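Long-range contact in rhodopsin (Todarodes pacificus, PDB 2Z73), which detects light through bound retinal, whose isomerisation from 11-cis to all-trans activates G-protein signalling to phospholipase C in squid vision: residues I54-L65 / H319-F330. Residues are numbered along the deposited sequence; the frame is centred on the assembly and turned at random.
Sequences IVIYLFTKTKSL and HPKFREAISQTF. With PLM (palmitic acid), chain E; BOG (octyl beta-D-glucopyranoside), chain C.
L58 enters helix 320-329 as a knob, its side chain seated in the hole made by F322, A325, I326 and T329. Its two methyls divide the work: CD2 lies 3.6 Å from I326 CG1, whereas CD1 faces T329 and the rim of the F330 ring. Y57 CD1 meets that ring at its edge too, in plane, 3.8 Å from F330 CE2. On the other flank F59, H319 and F322 form an aromatic cluster. The F59 edge is directed at the H319 face, with planes at 81°, but its meeting with F322 is oblique, at 34°. L65 CD1 covers one face of F59, 3.7 Å above the ring centre. The axes of 54-61 and 320-329 cross at 99°, 10.4 Å apart, consistent with helix 320-329 being the amphipathic helix 8 of rhodopsin-like receptors, turned across the cytoplasmic end of transmembrane helix 1. Beyond the knob, K321 runs fully extended past CG alongside L65, and its NZ makes weak hydrogen bonds to S64 O (3.3 Å) and to O3 of the octyl glucoside. Cutting this side chain back to alanine would probably leave S64 O without its lysine donor and strip the outer methylenes from beside L65 CD2, while the contact through CB remained. In the second shell, H319 ND1 caps the helix by accepting from F322 N at 3.1 Å, which helps hold the imidazole whose face F59 approaches. R323, whose CB points away from 54-65, forms a salt bridge with E343.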
# COMPACT_ATOMS: atom_id res chain seq x y z
N ILE A 54 -7.41 12.48 -4.18
CA ILE A 54 -6.68 13.39 -5.04
C ILE A 54 -5.86 12.66 -6.09
O ILE A 54 -5.85 13.05 -7.25
CB ILE A 54 -5.73 14.27 -4.22
CG1 ILE A 54 -6.54 15.09 -3.21
CG2 ILE A 54 -4.94 15.17 -5.15
CD1 ILE A 54 -5.72 16.09 -2.44
N VAL A 55 -5.16 11.60 -5.69
CA VAL A 55 -4.36 10.87 -6.66
C VAL A 55 -5.29 10.25 -7.70
O VAL A 55 -5.05 10.39 -8.90
CB VAL A 55 -3.44 9.78 -5.98
CG1 VAL A 55 -4.10 9.22 -4.75
CG2 VAL A 55 -3.12 8.66 -6.97
N ILE A 56 -6.36 9.61 -7.25
CA ILE A 56 -7.30 9.03 -8.20
C ILE A 56 -7.89 10.10 -9.13
O ILE A 56 -7.98 9.89 -10.34
CB ILE A 56 -8.47 8.34 -7.49
CG1 ILE A 56 -7.97 7.15 -6.66
CG2 ILE A 56 -9.50 7.88 -8.53
CD1 ILE A 56 -9.08 6.40 -5.94
N TYR A 57 -8.28 11.24 -8.56
CA TYR A 57 -8.86 12.32 -9.35
C TYR A 57 -7.84 12.83 -10.35
O TYR A 57 -8.07 12.77 -11.56
CB TYR A 57 -9.31 13.47 -8.43
CG TYR A 57 -9.87 14.69 -9.15
CD1 TYR A 57 -9.16 15.89 -9.19
CD2 TYR A 57 -11.10 14.63 -9.79
CE1 TYR A 57 -9.66 16.99 -9.84
CE2 TYR A 57 -11.61 15.74 -10.46
CZ TYR A 57 -10.88 16.91 -10.48
OH TYR A 57 -11.37 18.02 -11.13
N LEU A 58 -6.70 13.30 -9.85
CA LEU A 58 -5.64 13.82 -10.71
C LEU A 58 -5.10 12.82 -11.75
O LEU A 58 -4.94 13.17 -12.92
CB LEU A 58 -4.48 14.35 -9.85
CG LEU A 58 -4.36 15.87 -9.69
CD1 LEU A 58 -5.74 16.51 -9.66
CD2 LEU A 58 -3.60 16.18 -8.41
N PHE A 59 -4.84 11.58 -11.34
CA PHE A 59 -4.31 10.61 -12.29
C PHE A 59 -5.29 10.19 -13.39
O PHE A 59 -4.87 9.98 -14.52
CB PHE A 59 -3.77 9.37 -11.56
CG PHE A 59 -2.30 9.47 -11.20
CD1 PHE A 59 -1.88 10.22 -10.10
CD2 PHE A 59 -1.33 8.84 -11.98
CE1 PHE A 59 -0.52 10.32 -9.78
CE2 PHE A 59 0.02 8.94 -11.67
CZ PHE A 59 0.43 9.68 -10.57
N THR A 60 -6.57 10.08 -13.08
CA THR A 60 -7.53 9.70 -14.12
C THR A 60 -7.89 10.88 -15.03
O THR A 60 -8.37 10.67 -16.14
CB THR A 60 -8.86 9.16 -13.54
OG1 THR A 60 -9.32 10.03 -12.50
CG2 THR A 60 -8.69 7.76 -13.00
N LYS A 61 -7.64 12.10 -14.58
CA LYS A 61 -8.01 13.26 -15.37
C LYS A 61 -6.91 14.10 -16.01
O LYS A 61 -7.19 14.98 -16.82
CB LYS A 61 -8.92 14.16 -14.55
CG LYS A 61 -10.24 13.48 -14.18
CD LYS A 61 -10.97 13.01 -15.43
CE LYS A 61 -12.16 12.13 -15.10
NZ LYS A 61 -12.87 11.65 -16.32
N THR A 62 -5.65 13.84 -15.66
CA THR A 62 -4.56 14.60 -16.25
C THR A 62 -4.03 13.86 -17.46
O THR A 62 -3.89 12.63 -17.43
CB THR A 62 -3.43 14.82 -15.25
OG1 THR A 62 -3.92 15.56 -14.13
CG2 THR A 62 -2.30 15.57 -15.90
N LYS A 63 -3.72 14.60 -18.53
CA LYS A 63 -3.23 14.01 -19.77
C LYS A 63 -1.80 13.49 -19.66
O LYS A 63 -1.47 12.45 -20.24
CB LYS A 63 -3.31 15.03 -20.91
CG LYS A 63 -2.89 14.46 -22.27
CD LYS A 63 -3.00 15.48 -23.41
CE LYS A 63 -2.00 16.60 -23.26
NZ LYS A 63 -2.06 17.56 -24.40
N SER A 64 -0.95 14.21 -18.94
CA SER A 64 0.43 13.80 -18.78
C SER A 64 0.57 12.53 -17.95
O SER A 64 1.62 11.89 -17.97
CB SER A 64 1.24 14.93 -18.15
OG SER A 64 0.67 15.36 -16.94
N LEU A 65 -0.49 12.17 -17.22
CA LEU A 65 -0.46 10.98 -16.38
C LEU A 65 -1.34 9.86 -16.95
O LEU A 65 -1.80 8.99 -16.21
CB LEU A 65 -0.96 11.33 -14.98
CG LEU A 65 -0.47 12.62 -14.30
CD1 LEU A 65 -1.06 12.71 -12.89
CD2 LEU A 65 1.05 12.62 -14.24
N HIS A 319 7.08 13.21 -6.71
CA HIS A 319 6.59 12.91 -8.05
C HIS A 319 6.36 14.19 -8.85
O HIS A 319 5.38 14.90 -8.63
CB HIS A 319 5.29 12.11 -7.95
CG HIS A 319 4.94 11.39 -9.20
ND1 HIS A 319 4.70 12.05 -10.39
CD2 HIS A 319 4.81 10.07 -9.47
CE1 HIS A 319 4.44 11.16 -11.34
NE2 HIS A 319 4.50 9.96 -10.80
N PRO A 320 7.26 14.49 -9.80
CA PRO A 320 7.20 15.69 -10.64
C PRO A 320 5.88 15.94 -11.39
O PRO A 320 5.21 16.93 -11.12
CB PRO A 320 8.38 15.51 -11.59
CG PRO A 320 8.50 14.04 -11.71
CD PRO A 320 8.32 13.58 -10.28
N LYS A 321 5.52 15.06 -12.32
CA LYS A 321 4.27 15.27 -13.05
C LYS A 321 3.10 15.44 -12.09
O LYS A 321 2.28 16.33 -12.27
CB LYS A 321 3.99 14.10 -14.00
CG LYS A 321 4.72 14.21 -15.34
CD LYS A 321 4.40 13.04 -16.24
CE LYS A 321 5.14 13.16 -17.57
NZ LYS A 321 4.87 12.01 -18.47
N PHE A 322 3.05 14.60 -11.07
CA PHE A 322 1.97 14.66 -10.09
C PHE A 322 2.01 15.99 -9.34
O PHE A 322 0.97 16.61 -9.11
CB PHE A 322 2.09 13.51 -9.09
CG PHE A 322 1.01 13.50 -8.05
CD1 PHE A 322 -0.33 13.40 -8.42
CD2 PHE A 322 1.33 13.58 -6.70
CE1 PHE A 322 -1.33 13.37 -7.45
CE2 PHE A 322 0.34 13.55 -5.73
CZ PHE A 322 -0.99 13.45 -6.11
N ARG A 323 3.20 16.41 -8.96
CA ARG A 323 3.35 17.67 -8.24
C ARG A 323 2.94 18.82 -9.14
O ARG A 323 2.44 19.85 -8.68
CB ARG A 323 4.81 17.86 -7.79
CG ARG A 323 5.16 17.10 -6.52
CD ARG A 323 6.66 17.11 -6.29
NE ARG A 323 7.24 18.45 -6.26
CZ ARG A 323 7.12 19.31 -5.26
NH1 ARG A 323 6.44 18.99 -4.16
NH2 ARG A 323 7.70 20.50 -5.34
N GLU A 324 3.15 18.65 -10.44
CA GLU A 324 2.80 19.67 -11.41
C GLU A 324 1.28 19.84 -11.31
O GLU A 324 0.78 20.90 -10.96
CB GLU A 324 3.19 19.19 -12.81
CG GLU A 324 3.52 20.26 -13.83
CD GLU A 324 3.59 19.71 -15.24
OE1 GLU A 324 4.09 20.41 -16.14
OE2 GLU A 324 3.14 18.55 -15.44
N ALA A 325 0.57 18.76 -11.61
CA ALA A 325 -0.88 18.74 -11.56
C ALA A 325 -1.44 19.37 -10.29
O ALA A 325 -2.39 20.15 -10.34
CB ALA A 325 -1.38 17.29 -11.71
N ILE A 326 -0.88 19.03 -9.14
CA ILE A 326 -1.39 19.59 -7.90
C ILE A 326 -1.30 21.11 -7.94
O ILE A 326 -2.27 21.81 -7.67
CB ILE A 326 -0.61 19.05 -6.66
CG1 ILE A 326 -0.82 17.55 -6.53
CG2 ILE A 326 -1.10 19.73 -5.38
CD1 ILE A 326 -0.22 16.96 -5.27
N SER A 327 -0.12 21.62 -8.30
CA SER A 327 0.09 23.06 -8.37
C SER A 327 -0.94 23.74 -9.27
O SER A 327 -1.29 24.90 -9.06
CB SER A 327 1.50 23.36 -8.89
OG SER A 327 1.63 23.00 -10.25
N GLN A 328 -1.41 22.99 -10.26
CA GLN A 328 -2.39 23.48 -11.23
C GLN A 328 -3.85 23.28 -10.81
O GLN A 328 -4.74 23.86 -11.42
CB GLN A 328 -2.18 22.80 -12.58
CG GLN A 328 -0.95 23.26 -13.36
CD GLN A 328 -0.48 22.23 -14.37
OE1 GLN A 328 0.05 22.59 -15.42
NE2 GLN A 328 -0.65 20.95 -14.05
N THR A 329 -4.11 22.47 -9.79
CA THR A 329 -5.50 22.25 -9.38
C THR A 329 -5.79 22.47 -7.89
O THR A 329 -6.81 23.06 -7.53
CB THR A 329 -5.96 20.84 -9.81
OG1 THR A 329 -5.44 19.86 -8.91
CG2 THR A 329 -5.44 20.52 -11.20
N PHE A 330 -4.91 21.99 -7.01
CA PHE A 330 -5.09 22.16 -5.57
C PHE A 330 -3.79 22.70 -4.98
O PHE A 330 -3.31 22.23 -3.95
CB PHE A 330 -5.45 20.81 -4.93
CG PHE A 330 -6.72 20.21 -5.45
CD1 PHE A 330 -7.95 20.79 -5.16
CD2 PHE A 330 -6.68 19.08 -6.26
CE1 PHE A 330 -9.13 20.26 -5.68
CE2 PHE A 330 -7.86 18.54 -6.79
CZ PHE A 330 -9.09 19.14 -6.50
C1 PLM E . -14.72 9.57 -13.94
O2 PLM E . -15.43 10.56 -13.91
C2 PLM E . -13.53 9.47 -12.98
C3 PLM E . -13.61 8.29 -12.01
C4 PLM E . -13.56 8.77 -10.56
C5 PLM E . -13.35 7.63 -9.61
C6 PLM E . -13.31 8.15 -8.19
C7 PLM E . -13.64 7.05 -7.21
C8 PLM E . -13.63 7.54 -5.76
C9 PLM E . -13.51 6.39 -4.76
CA PLM E . -14.85 5.90 -4.27
CB PLM E . -14.77 4.45 -3.85
CC PLM E . -15.95 4.05 -2.99
CD PLM E . -15.86 2.59 -2.59
CE PLM E . -16.15 2.44 -1.11
CF PLM E . -17.37 1.58 -0.85
CG PLM E . -17.64 1.44 0.64
C1 BOG C . 5.88 7.02 -17.55
O1 BOG C . 6.20 6.16 -16.55
C2 BOG C . 6.80 8.18 -17.22
O2 BOG C . 6.53 8.77 -15.89
C3 BOG C . 6.48 9.10 -18.31
O3 BOG C . 7.33 10.16 -18.03
C4 BOG C . 6.76 8.42 -19.71
O4 BOG C . 6.47 9.29 -20.75
C5 BOG C . 5.86 7.29 -19.97
O5 BOG C . 6.17 6.41 -18.90
C6 BOG C . 6.15 6.59 -21.37
O6 BOG C . 5.16 5.45 -21.57
C1' BOG C . 4.92 5.67 -16.24
C2' BOG C . 5.26 4.51 -15.44
C3' BOG C . 4.52 4.79 -14.17
C4' BOG C . 5.44 4.28 -13.22
C5' BOG C . 4.64 4.20 -11.97
C6' BOG C . 5.66 4.36 -10.98
C7' BOG C . 4.87 4.35 -9.74
C8' BOG C . 5.70 5.13 -8.87